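Local coordinates for protein neuraminidase (Influenza A virus, PDB 4K3Y) that forms the head of a neuraminidase-like surface glycoprotein of a bat influenza A virus (H18N11) and, despite its name, probably lacks canonical sialidase activity, at residues E13-I18 against Y200-K205; S319-P324 against Q332-W337; H135-G140 against I160-T165; T167-R172 against G191-F196. All coordinates share one frame; numbering follows the deposited sequence.

Contact 1: E13-I18 against Y200-K205; sequences ENLCSI and YYTSGK
Glu13 holds the Tyr201-Ser203 corner at two levels, through its backbone carbonyl and through its carboxylate. The carbonyl oxygen is the denser grip, because two donors share it: Ser203 N lies 2.9 Å from Glu13 O, in the carbonyl plane and on a lone pair with an N-H...O angle of 152°, whereas Thr202 OG1, at 2.8 Å from Glu13 O, comes from above that plane. Thr202 can do this because its hydroxyl stands trans to the backbone nitrogen (chi1 -170°). Beside this pair packs Leu15, whose side chain meets that of Thr202 at about a right angle. Leu15 CD1 is 3.6 Å from Thr202 CB, and Leu15 CD2 is 4.0 Å from Tyr200 CE2. The Tyr200 hydroxyl takes no part here, being bonded to the carbonyl of Glu270.

The segment being gripped is the tip of a beta hairpin: a type I' turn from Thr202 to Lys205 joins strands 197-202 and 205-211, the first two of one propeller blade. Its two central residues, Ser203 and Gly204, both have positive phi, as this turn type requires.

Toward solvent the contact thins out. Asn14 and Ser203 are both exposed, and Asn14 OD1 stays 4.1 Å from Ser203 OG. Glu13 is exposed too, yet its folded chain brings Glu13 OE2 to 2.7 Å from Tyr201 OH, which donates to the syn lone pair of OE2; that oxygen lies at the edge of the tyrosine ring, with carboxylate and ring planes nearly perpendicular. Further along, the Cys16-Cys331 disulfide ties the chain to the region just before Gln332.

Contact 2: S319-P324 against Q332-W337; sequences SGLYQP and QELCFW
Gly320 lies with its backbone flat against the indole of Trp337, the residue it pairs with in the sheet. Gly320 CA sits 3.5 Å from the centroid of the five-membered ring, 28° off the normal, a CH-pi contact, and Gly320 N lies above the centre of the indole. The indole folds back over the glycine because its CG falls between the backbone N and carbonyl carbon (chi1 54°). Its edge is also held: a water in the ring plane accepts from Trp337 NE1 and donates to Leu321 O.

Two residues on, Tyr322 repeats the theme with Cys335, whose CB stands 3.5 Å from the centroid of the phenol ring and over its face; Cys335 SG is oblique to the ring and lies 3.7 Å from Pro324 CG. Main-chain bonds hold both hydrogen-bonded pairs of this antiparallel ladder, with Gly320 N 2.8 Å from Trp337 O and Tyr322 N 3.0 Å from Cys335 O. Where the ladder ends, Gln332 NE2 takes over, bonding Pro324 O at 3.0 Å and Glu333 O at 2.9 Å, both near its amide plane.

Strand 335-343 lies between strands 315-322 and 349-359; the Cys335-Cys357 disulfide fastens it to the latter. Tyr322 and Trp337 face strand 40-48 of another blade of the propeller, Leu321 and Leu334 pack on Tyr200 of strand 197-202, and the Phe336 ring meets those of Phe267, Phe356 and Trp21.

Contact 3: H135-G140 against I160-T165; sequences HPTNGG and IADGTT
The flat carboxylate of Asp162 is approached by Asn138, Gly140 and Gly163 from three directions. Over its plane comes Asn138 N, 3.0 Å from Asp162 OD2 and 58° out of the plane. On the syn lone pair of the other oxygen sits Gly140 N, 2.8 Å from Asp162 OD1. The anti side of OD1 takes Gly163 N, the amide of the following residue, 31° out of plane. Pro136 adds an apolar neighbour, its CB 3.4 Å from Asp162 OD2.

Asp162 reaches into the loop because its CG lies trans to the backbone nitrogen (chi1 -154°), and both oxygens thereby accept backbone amides. For a buried side chain, such a set of donors would be expected to favour the ionised form. Outside the carboxylate the contact is lighter: Thr164 CG2 rests 3.3 Å from Gly140 O, and Gly163 CA makes a C-H...O contact with Asn138 O at 3.5 Å. The Asn138 amide bonds weakly to Ser170.

A carboxylate carried by strand 155-162 thus gathers the amides of a glycine-containing connection, which runs from the last strand of one blade (129-134) to the first of the next (150-152) in this beta-propeller.

Contact 4: T167-R172 against G191-F196; sequences TASSHR and GFNFEF
The backbones of Ser169-His171 and Asn193-Glu195 run past each other too far apart for a strand pair: the CA atoms of Ser169 and Asn193 are 6.1 Å apart, and those of His171 and Phe194 are 7.3 Å apart. Side chains therefore fill the gap, chiefly the imidazole of His171. Phe194 CB sits almost centrally over one face of that ring, 4.0 Å from its centroid and 13° off the normal, a CH-pi contact. Phe194 O also lies over the ring, 3.2 Å from His171 CE1. At the ring edge, Glu195 OE2 lies in the imidazole plane, 3.6 Å from His171 CE1, with the carboxylate turned 69° against the ring.

The 191-196 segment is the crossover from the outermost strand of one propeller blade (180-187) to the first strand of the next (197-202), and His171, on strand 170-177, packs against this passage. The ring of Phe194 leads away from the histidine, its CG placed trans to the backbone nitrogen (chi1 -162°), and meets Phe232 edge-to-face.

Ser169 flanks the histidine. Within the 167-172 segment its OG accepts a weak bond from His171 NE2 at 3.2 Å, and it is also bonded to Tyr166 O; Ser169 CB comes to 4.1 Å from Glu195 OE2. That carboxylate has its main partner elsewhere, in a salt bridge with Arg143. Phe192 and Asn193 touch Asn212, a residue of the calcium site.

Along the chain, contact 3 closes before contact 4 opens, both fall between the two segments of contact 1, and contact 2 comes last. The four form two clusters on the six-bladed propeller. Contacts 3 and 4, with centres 10 Å apart, share one blade through neighbouring strands 155-162 and 170-177, and each packs against a connection between consecutive blades. Contacts 1 and 2, 11 Å apart, touch. Contact 2 is strand pairing inside one blade; contact 1 sets the N-terminal segment on a hairpin of another. Asn14 with Gln332, together with the Glu13 bonds to 201-203, makes that segment a bridge, and Tyr201 with Gln323 ties the blades directly. Contacts 1 and 3 lie 32 Å apart.

Contact 1: E13-I18 against Y200-K205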
loop_
_atom_site.group_PDB
_atom_site.type_symbol
_atom_site.label_atom_id
_atom_site.label_comp_id
_atom_site.label_asym_id
_atom_site.label_seq_id
_atom_site.Cartn_x
_atom_site.Cartn_y
_atom_site.Cartn_z
ATOM N N GLU C 13 3.954 32.580 -8.988
ATOM C CA GLU C 13 4.934 33.540 -9.458
ATOM C C GLU C 13 5.490 34.313 -8.276
ATOM O O GLU C 13 6.630 34.799 -8.313
ATOM C CB GLU C 13 4.317 34.486 -10.490
ATOM C CG GLU C 13 3.941 33.794 -11.788
ATOM C CD GLU C 13 5.149 33.275 -12.548
ATOM O OE1 GLU C 13 6.235 33.900 -12.448
ATOM O OE2 GLU C 13 5.007 32.242 -13.245
ATOM N N ASN C 14 4.693 34.408 -7.218
ATOM C CA ASN C 14 5.131 35.137 -6.036
ATOM C C ASN C 14 5.338 34.288 -4.780
ATOM O O ASN C 14 4.435 33.574 -4.317
ATOM C CB ASN C 14 4.225 36.343 -5.774
ATOM C CG ASN C 14 4.706 37.587 -6.496
ATOM O OD1 ASN C 14 5.912 37.778 -6.703
ATOM N ND2 ASN C 14 3.770 38.437 -6.889
ATOM N N LEU C 15 6.548 34.375 -4.241
ATOM C CA LEU C 15 6.905 33.655 -3.029
ATOM C C LEU C 15 6.204 34.237 -1.810
ATOM O O LEU C 15 6.035 35.459 -1.706
ATOM C CB LEU C 15 8.424 33.701 -2.814
ATOM C CG LEU C 15 9.203 32.453 -3.227
ATOM C CD1 LEU C 15 8.524 31.743 -4.403
ATOM C CD2 LEU C 15 10.609 32.829 -3.594
ATOM N N CYS C 16 5.799 33.356 -0.897
ATOM C CA CYS C 16 5.279 33.778 0.403
ATOM C C CYS C 16 6.347 34.564 1.153
ATOM O O CYS C 16 7.545 34.391 0.913
ATOM C CB CYS C 16 4.881 32.570 1.244
ATOM S SG CYS C 16 3.661 31.467 0.472
ATOM N N SER C 17 5.926 35.438 2.057
ATOM C CA SER C 17 6.903 36.116 2.884
ATOM C C SER C 17 7.467 35.132 3.895
ATOM O O SER C 17 6.750 34.275 4.412
ATOM C CB SER C 17 6.302 37.330 3.583
ATOM O OG SER C 17 6.888 38.523 3.084
ATOM N N ILE C 18 8.763 35.239 4.152
ATOM C CA ILE C 18 9.398 34.364 5.121
ATOM C C ILE C 18 10.170 35.171 6.144
ATOM O O ILE C 18 10.985 36.028 5.787
ATOM C CB ILE C 18 10.325 33.347 4.437
ATOM C CG1 ILE C 18 9.496 32.424 3.538
ATOM C CG2 ILE C 18 11.078 32.524 5.477
ATOM C CD1 ILE C 18 10.273 31.832 2.406
ATOM N N TYR C 200 15.109 27.158 -7.026
ATOM C CA TYR C 200 13.709 27.490 -6.785
ATOM C C TYR C 200 13.208 28.377 -7.916
ATOM O O TYR C 200 13.996 28.983 -8.637
ATOM C CB TYR C 200 13.525 28.168 -5.426
ATOM C CG TYR C 200 14.205 29.512 -5.287
ATOM C CD1 TYR C 200 15.560 29.607 -4.979
ATOM C CD2 TYR C 200 13.486 30.686 -5.439
ATOM C CE1 TYR C 200 16.173 30.843 -4.847
ATOM C CE2 TYR C 200 14.090 31.918 -5.312
ATOM C CZ TYR C 200 15.432 31.989 -5.016
ATOM O OH TYR C 200 16.032 33.212 -4.884
ATOM N N TYR C 201 11.898 28.441 -8.084
ATOM C CA TYR C 201 11.309 29.312 -9.100
ATOM C C TYR C 201 10.572 30.477 -8.451
ATOM O O TYR C 201 9.805 30.290 -7.496
ATOM C CB TYR C 201 10.324 28.522 -9.979
ATOM C CG TYR C 201 9.583 29.364 -10.995
ATOM C CD1 TYR C 201 10.171 29.674 -12.215
ATOM C CD2 TYR C 201 8.302 29.853 -10.737
ATOM C CE1 TYR C 201 9.512 30.446 -13.154
ATOM C CE2 TYR C 201 7.631 30.632 -11.673
ATOM C CZ TYR C 201 8.242 30.924 -12.883
ATOM O OH TYR C 201 7.604 31.696 -13.838
ATOM N N THR C 202 10.813 31.678 -8.961
ATOM C CA THR C 202 9.916 32.786 -8.675
ATOM C C THR C 202 10.123 33.900 -9.689
ATOM O O THR C 202 11.216 34.024 -10.247
ATOM C CB THR C 202 10.105 33.315 -7.243
ATOM O OG1 THR C 202 9.053 34.239 -6.926
ATOM C CG2 THR C 202 11.467 33.987 -7.096
ATOM N N SER C 203 9.066 34.680 -9.936
ATOM C CA SER C 203 9.131 35.882 -10.782
ATOM C C SER C 203 9.664 35.614 -12.187
ATOM O O SER C 203 10.399 36.436 -12.746
ATOM C CB SER C 203 9.981 36.974 -10.112
ATOM O OG SER C 203 9.334 37.525 -8.976
ATOM N N GLY C 204 9.313 34.459 -12.747
ATOM C CA GLY C 204 9.728 34.131 -14.097
ATOM C C GLY C 204 11.138 33.583 -14.262
ATOM O O GLY C 204 11.528 33.197 -15.369
ATOM N N LYS C 205 11.915 33.544 -13.185
ATOM C CA LYS C 205 13.257 32.974 -13.268
ATOM C C LYS C 205 13.432 31.725 -12.400
ATOM O O LYS C 205 12.877 31.627 -11.299
ATOM C CB LYS C 205 14.317 34.022 -12.902
ATOM C CG LYS C 205 14.487 35.109 -13.948
ATOM C CD LYS C 205 15.055 36.391 -13.352
ATOM C CE LYS C 205 14.831 37.572 -14.287
ATOM N NZ LYS C 205 13.783 37.268 -15.318
#

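Contact 2: S319-P324 against Q332-W337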
loop_
_atom_site.group_PDB
_atom_site.type_symbol
_atom_site.label_atom_id
_atom_site.label_comp_id
_atom_site.label_asym_id
_atom_site.label_seq_id
_atom_site.Cartn_x
_atom_site.Cartn_y
_atom_site.Cartn_z
ATOM N N SER C 319 22.678 20.212 2.028
ATOM C CA SER C 319 21.386 20.857 2.239
ATOM C C SER C 319 20.838 21.358 0.879
ATOM O O SER C 319 21.613 21.713 -0.022
ATOM C CB SER C 319 21.478 21.967 3.298
ATOM O OG SER C 319 22.272 23.067 2.865
ATOM N N GLY C 320 19.514 21.339 0.718
ATOM C CA GLY C 320 18.920 21.677 -0.562
ATOM C C GLY C 320 17.564 22.340 -0.510
ATOM O O GLY C 320 16.915 22.344 0.533
ATOM N N LEU C 321 17.129 22.904 -1.635
ATOM C CA LEU C 321 15.845 23.614 -1.688
ATOM C C LEU C 321 14.725 22.795 -2.352
ATOM O O LEU C 321 14.992 21.914 -3.177
ATOM C CB LEU C 321 16.034 24.915 -2.467
ATOM C CG LEU C 321 15.958 26.279 -1.791
ATOM C CD1 LEU C 321 16.259 26.205 -0.300
ATOM C CD2 LEU C 321 16.925 27.211 -2.508
ATOM N N TYR C 322 13.470 23.092 -1.999
ATOM C CA TYR C 322 12.317 22.507 -2.701
ATOM C C TYR C 322 11.041 23.326 -2.525
ATOM O O TYR C 322 10.837 23.932 -1.471
ATOM C CB TYR C 322 12.090 21.040 -2.301
ATOM C CG TYR C 322 11.546 20.807 -0.908
ATOM C CD1 TYR C 322 12.394 20.791 0.205
ATOM C CD2 TYR C 322 10.188 20.563 -0.705
ATOM C CE1 TYR C 322 11.898 20.562 1.491
ATOM C CE2 TYR C 322 9.681 20.327 0.576
ATOM C CZ TYR C 322 10.539 20.326 1.666
ATOM O OH TYR C 322 10.035 20.097 2.927
ATOM N N GLN C 323 10.200 23.348 -3.564
ATOM C CA GLN C 323 8.900 24.038 -3.512
ATOM C C GLN C 323 7.706 23.075 -3.593
ATOM O O GLN C 323 7.512 22.402 -4.609
ATOM C CB GLN C 323 8.804 25.064 -4.638
ATOM C CG GLN C 323 9.710 26.267 -4.446
ATOM C CD GLN C 323 9.896 27.085 -5.730
ATOM O OE1 GLN C 323 10.186 26.534 -6.809
ATOM N NE2 GLN C 323 9.732 28.406 -5.616
ATOM N N PRO C 324 6.901 23.003 -2.517
ATOM C CA PRO C 324 5.677 22.185 -2.519
ATOM C C PRO C 324 4.649 22.807 -3.460
ATOM O O PRO C 324 4.569 24.040 -3.485
ATOM C CB PRO C 324 5.177 22.292 -1.068
ATOM C CG PRO C 324 6.323 22.820 -0.279
ATOM C CD PRO C 324 7.105 23.681 -1.225
ATOM N N GLN C 332 3.646 31.228 -3.348
ATOM C CA GLN C 332 4.412 29.999 -3.569
ATOM C C GLN C 332 5.332 29.697 -2.380
ATOM O O GLN C 332 6.261 30.463 -2.098
ATOM C CB GLN C 332 5.213 30.082 -4.869
ATOM C CG GLN C 332 6.162 28.899 -5.096
ATOM C CD GLN C 332 5.438 27.552 -5.115
ATOM O OE1 GLN C 332 4.598 27.298 -5.987
ATOM N NE2 GLN C 332 5.757 26.688 -4.148
ATOM N N GLU C 333 5.075 28.588 -1.679
ATOM C CA GLU C 333 5.859 28.255 -0.482
ATOM C C GLU C 333 7.260 27.685 -0.798
ATOM O O GLU C 333 7.456 26.968 -1.789
ATOM C CB GLU C 333 5.057 27.339 0.461
ATOM C CG GLU C 333 5.857 26.687 1.607
ATOM C CD GLU C 333 6.164 27.625 2.786
ATOM O OE1 GLU C 333 6.519 28.804 2.561
ATOM O OE2 GLU C 333 6.061 27.174 3.950
ATOM N N LEU C 334 8.231 28.030 0.042
ATOM C CA LEU C 334 9.615 27.601 -0.143
ATOM C C LEU C 334 10.099 26.830 1.082
ATOM O O LEU C 334 9.831 27.206 2.231
ATOM C CB LEU C 334 10.512 28.818 -0.398
ATOM C CG LEU C 334 11.952 28.577 -0.839
ATOM C CD1 LEU C 334 12.014 27.572 -1.997
ATOM C CD2 LEU C 334 12.631 29.901 -1.223
ATOM N N CYS C 335 10.810 25.743 0.826
ATOM C CA CYS C 335 11.317 24.889 1.897
ATOM C C CYS C 335 12.763 24.477 1.651
ATOM O O CYS C 335 13.285 24.624 0.540
ATOM C CB CYS C 335 10.475 23.612 1.985
ATOM S SG CYS C 335 8.732 23.881 2.305
ATOM N N PHE C 336 13.404 23.937 2.679
ATOM C CA PHE C 336 14.699 23.288 2.471
ATOM C C PHE C 336 14.849 21.988 3.261
ATOM O O PHE C 336 14.166 21.769 4.278
ATOM C CB PHE C 336 15.892 24.246 2.699
ATOM C CG PHE C 336 15.999 24.781 4.090
ATOM C CD1 PHE C 336 16.688 24.068 5.068
ATOM C CD2 PHE C 336 15.448 26.016 4.421
ATOM C CE1 PHE C 336 16.802 24.565 6.367
ATOM C CE2 PHE C 336 15.563 26.525 5.724
ATOM C CZ PHE C 336 16.237 25.794 6.694
ATOM N N TRP C 337 15.714 21.114 2.749
ATOM C CA TRP C 337 16.058 19.883 3.438
ATOM C C TRP C 337 17.529 19.938 3.845
ATOM O O TRP C 337 18.362 20.486 3.123
ATOM C CB TRP C 337 15.799 18.656 2.555
ATOM C CG TRP C 337 16.483 18.728 1.206
ATOM C CD1 TRP C 337 15.911 19.099 0.031
ATOM C CD2 TRP C 337 17.856 18.417 0.903
ATOM N NE1 TRP C 337 16.828 19.035 -0.987
ATOM C CE2 TRP C 337 18.030 18.620 -0.483
ATOM C CE3 TRP C 337 18.952 17.987 1.666
ATOM C CZ2 TRP C 337 19.261 18.425 -1.127
ATOM C CZ3 TRP C 337 20.177 17.793 1.024
ATOM C CH2 TRP C 337 20.318 18.013 -0.360
HETATM O O HOH W 1 15.753 19.326 -3.583
#

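Contact 3: H135-G140 against I160-T165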
loop_
_atom_site.group_PDB
_atom_site.type_symbol
_atom_site.label_atom_id
_atom_site.label_comp_id
_atom_site.label_asym_id
_atom_site.label_seq_id
_atom_site.Cartn_x
_atom_site.Cartn_y
_atom_site.Cartn_z
ATOM N N HIS C 135 25.295 11.869 -22.573
ATOM C CA HIS C 135 26.679 11.385 -22.518
ATOM C C HIS C 135 27.737 12.471 -22.352
ATOM O O HIS C 135 27.567 13.607 -22.825
ATOM C CB HIS C 135 26.985 10.521 -23.739
ATOM C CG HIS C 135 26.062 9.361 -23.877
ATOM N ND1 HIS C 135 24.828 9.459 -24.488
ATOM C CD2 HIS C 135 26.167 8.079 -23.446
ATOM C CE1 HIS C 135 24.226 8.286 -24.451
ATOM N NE2 HIS C 135 25.018 7.430 -23.824
ATOM N N PRO C 136 28.838 12.121 -21.665
ATOM C CA PRO C 136 29.912 13.094 -21.433
ATOM C C PRO C 136 30.680 13.429 -22.704
ATOM O O PRO C 136 31.092 12.540 -23.443
ATOM C CB PRO C 136 30.825 12.383 -20.415
ATOM C CG PRO C 136 30.521 10.916 -20.577
ATOM C CD PRO C 136 29.076 10.836 -20.976
ATOM N N THR C 137 30.843 14.722 -22.954
ATOM C CA THR C 137 31.786 15.198 -23.951
ATOM C C THR C 137 33.175 15.236 -23.307
ATOM O O THR C 137 34.109 14.563 -23.757
ATOM C CB THR C 137 31.398 16.617 -24.459
ATOM O OG1 THR C 137 32.239 17.615 -23.864
ATOM C CG2 THR C 137 29.951 16.927 -24.107
ATOM N N ASN C 138 33.267 15.997 -22.215
ATOM C CA ASN C 138 34.536 16.369 -21.598
ATOM C C ASN C 138 35.106 15.426 -20.516
ATOM O O ASN C 138 35.630 15.895 -19.501
ATOM C CB ASN C 138 34.464 17.808 -21.060
ATOM C CG ASN C 138 34.509 18.860 -22.171
ATOM O OD1 ASN C 138 33.976 19.960 -22.010
ATOM N ND2 ASN C 138 35.154 18.529 -23.296
ATOM N N GLY C 139 35.023 14.113 -20.735
ATOM C CA GLY C 139 35.765 13.162 -19.918
ATOM C C GLY C 139 35.003 12.386 -18.853
ATOM O O GLY C 139 35.345 11.236 -18.552
ATOM N N GLY C 140 33.984 13.012 -18.264
ATOM C CA GLY C 140 33.168 12.354 -17.260
ATOM C C GLY C 140 33.874 12.266 -15.920
ATOM O O GLY C 140 35.038 12.659 -15.799
ATOM N N ILE C 160 23.592 19.732 -15.533
ATOM C CA ILE C 160 24.488 18.574 -15.464
ATOM C C ILE C 160 25.950 18.976 -15.605
ATOM O O ILE C 160 26.298 19.820 -16.432
ATOM C CB ILE C 160 24.129 17.520 -16.523
ATOM C CG1 ILE C 160 22.697 17.026 -16.285
ATOM C CG2 ILE C 160 25.121 16.347 -16.509
ATOM C CD1 ILE C 160 22.281 15.919 -17.207
ATOM N N ALA C 161 26.801 18.361 -14.788
ATOM C CA ALA C 161 28.219 18.693 -14.755
ATOM C C ALA C 161 29.079 17.642 -15.457
ATOM O O ALA C 161 28.840 16.437 -15.327
ATOM C CB ALA C 161 28.677 18.875 -13.319
ATOM N N ASP C 162 30.082 18.117 -16.192
ATOM C CA ASP C 162 31.097 17.264 -16.795
ATOM C C ASP C 162 32.479 17.776 -16.376
ATOM O O ASP C 162 32.587 18.741 -15.604
ATOM C CB ASP C 162 30.971 17.278 -18.320
ATOM C CG ASP C 162 31.507 16.012 -18.971
ATOM O OD1 ASP C 162 32.314 15.291 -18.339
ATOM O OD2 ASP C 162 31.121 15.743 -20.130
ATOM N N GLY C 163 33.532 17.128 -16.876
ATOM C CA GLY C 163 34.892 17.469 -16.496
ATOM C C GLY C 163 35.492 16.427 -15.574
ATOM O O GLY C 163 34.771 15.719 -14.874
ATOM N N THR C 164 36.815 16.329 -15.569
ATOM C CA THR C 164 37.495 15.336 -14.738
ATOM C C THR C 164 38.060 15.937 -13.445
ATOM O O THR C 164 38.382 15.212 -12.510
ATOM C CB THR C 164 38.617 14.635 -15.516
ATOM O OG1 THR C 164 39.430 15.614 -16.181
ATOM C CG2 THR C 164 38.033 13.683 -16.543
ATOM N N THR C 165 38.160 17.262 -13.411
ATOM C CA THR C 165 38.666 17.998 -12.259
ATOM C C THR C 165 37.711 19.175 -11.958
ATOM O O THR C 165 36.976 19.604 -12.842
ATOM C CB THR C 165 40.131 18.471 -12.526
ATOM O OG1 THR C 165 40.512 19.471 -11.577
ATOM C CG2 THR C 165 40.265 19.054 -13.913
#

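Contact 4: T167-R172 against G191-F196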
loop_
_atom_site.group_PDB
_atom_site.type_symbol
_atom_site.label_atom_id
_atom_site.label_comp_id
_atom_site.label_asym_id
_atom_site.label_seq_id
_atom_site.Cartn_x
_atom_site.Cartn_y
_atom_site.Cartn_z
ATOM N N THR C 167 38.685 22.059 -11.407
ATOM C CA THR C 167 39.406 23.187 -11.986
ATOM C C THR C 167 39.132 23.325 -13.482
ATOM O O THR C 167 39.449 24.353 -14.086
ATOM C CB THR C 167 40.918 23.044 -11.761
ATOM O OG1 THR C 167 41.422 21.962 -12.556
ATOM C CG2 THR C 167 41.208 22.767 -10.291
ATOM N N ALA C 168 38.554 22.284 -14.071
ATOM C CA ALA C 168 38.164 22.311 -15.472
ATOM C C ALA C 168 36.785 21.680 -15.639
ATOM O O ALA C 168 36.616 20.705 -16.378
ATOM C CB ALA C 168 39.195 21.579 -16.320
ATOM N N SER C 169 35.799 22.229 -14.936
ATOM C CA SER C 169 34.440 21.694 -14.982
ATOM C C SER C 169 33.597 22.386 -16.052
ATOM O O SER C 169 33.639 23.615 -16.190
ATOM C CB SER C 169 33.767 21.850 -13.615
ATOM O OG SER C 169 33.984 23.144 -13.079
ATOM N N SER C 170 32.837 21.605 -16.815
ATOM C CA SER C 170 31.859 22.194 -17.725
ATOM C C SER C 170 30.445 21.935 -17.212
ATOM O O SER C 170 30.192 20.926 -16.547
ATOM C CB SER C 170 32.045 21.671 -19.150
ATOM O OG SER C 170 31.982 20.256 -19.199
ATOM N N HIS C 171 29.526 22.850 -17.501
ATOM C CA HIS C 171 28.148 22.707 -17.022
ATOM C C HIS C 171 27.129 23.067 -18.102
ATOM O O HIS C 171 27.348 23.972 -18.909
ATOM C CB HIS C 171 27.940 23.537 -15.749
ATOM C CG HIS C 171 29.018 23.325 -14.731
ATOM N ND1 HIS C 171 29.002 22.278 -13.835
ATOM C CD2 HIS C 171 30.176 23.991 -14.510
ATOM C CE1 HIS C 171 30.089 22.325 -13.086
ATOM N NE2 HIS C 171 30.819 23.356 -13.476
ATOM N N ARG C 172 26.022 22.339 -18.123
ATOM C CA ARG C 172 25.010 22.528 -19.152
ATOM C C ARG C 172 23.601 22.661 -18.602
ATOM O O ARG C 172 23.209 21.960 -17.664
ATOM C CB ARG C 172 25.063 21.376 -20.151
ATOM C CG ARG C 172 26.252 21.449 -21.089
ATOM C CD ARG C 172 26.238 20.286 -22.043
ATOM N NE ARG C 172 27.266 20.409 -23.069
ATOM C CZ ARG C 172 27.379 19.581 -24.105
ATOM N NH1 ARG C 172 26.514 18.578 -24.242
ATOM N NH2 ARG C 172 28.348 19.758 -25.004
ATOM N N GLY C 191 36.559 30.210 -14.990
ATOM C CA GLY C 191 37.120 30.796 -13.788
ATOM C C GLY C 191 36.483 30.354 -12.486
ATOM O O GLY C 191 36.984 30.702 -11.419
ATOM N N PHE C 192 35.378 29.608 -12.561
ATOM C CA PHE C 192 34.780 29.012 -11.360
ATOM C C PHE C 192 34.211 27.613 -11.580
ATOM O O PHE C 192 34.174 27.104 -12.705
ATOM C CB PHE C 192 33.701 29.917 -10.753
ATOM C CG PHE C 192 32.502 30.122 -11.638
ATOM C CD1 PHE C 192 32.550 31.026 -12.687
ATOM C CD2 PHE C 192 31.323 29.424 -11.415
ATOM C CE1 PHE C 192 31.452 31.225 -13.504
ATOM C CE2 PHE C 192 30.213 29.620 -12.230
ATOM C CZ PHE C 192 30.280 30.522 -13.276
ATOM N N ASN C 193 33.767 27.009 -10.481
ATOM C CA ASN C 193 33.158 25.679 -10.488
ATOM C C ASN C 193 31.709 25.751 -9.960
ATOM O O ASN C 193 31.419 26.526 -9.041
ATOM C CB ASN C 193 34.020 24.718 -9.662
ATOM C CG ASN C 193 33.378 23.354 -9.479
ATOM O OD1 ASN C 193 32.953 22.713 -10.451
ATOM N ND2 ASN C 193 33.294 22.902 -8.220
ATOM N N PHE C 194 30.805 24.953 -10.537
ATOM C CA PHE C 194 29.375 25.066 -10.241
ATOM C C PHE C 194 28.679 23.707 -10.050
ATOM O O PHE C 194 27.892 23.273 -10.909
ATOM C CB PHE C 194 28.684 25.851 -11.366
ATOM C CG PHE C 194 27.339 26.408 -10.985
ATOM C CD1 PHE C 194 27.246 27.455 -10.074
ATOM C CD2 PHE C 194 26.164 25.901 -11.547
ATOM C CE1 PHE C 194 26.002 27.992 -9.713
ATOM C CE2 PHE C 194 24.924 26.434 -11.195
ATOM C CZ PHE C 194 24.844 27.483 -10.273
ATOM N N GLU C 195 28.954 23.040 -8.931
ATOM C CA GLU C 195 28.400 21.691 -8.692
ATOM C C GLU C 195 27.131 21.692 -7.846
ATOM O O GLU C 195 26.915 22.605 -7.051
ATOM C CB GLU C 195 29.440 20.778 -8.026
ATOM C CG GLU C 195 30.745 20.629 -8.801
ATOM C CD GLU C 195 30.657 19.642 -9.955
ATOM O OE1 GLU C 195 29.811 18.716 -9.921
ATOM O OE2 GLU C 195 31.456 19.792 -10.899
ATOM N N PHE C 196 26.300 20.666 -8.030
ATOM C CA PHE C 196 25.094 20.458 -7.204
ATOM C C PHE C 196 24.175 21.659 -7.011
ATOM O O PHE C 196 23.809 21.953 -5.870
ATOM C CB PHE C 196 25.502 19.984 -5.801
ATOM C CG PHE C 196 26.605 18.993 -5.809
ATOM C CD1 PHE C 196 26.437 17.764 -6.442
ATOM C CD2 PHE C 196 27.817 19.282 -5.205
ATOM C CE1 PHE C 196 27.459 16.830 -6.468
ATOM C CE2 PHE C 196 28.852 18.346 -5.220
ATOM C CZ PHE C 196 28.665 17.116 -5.859
#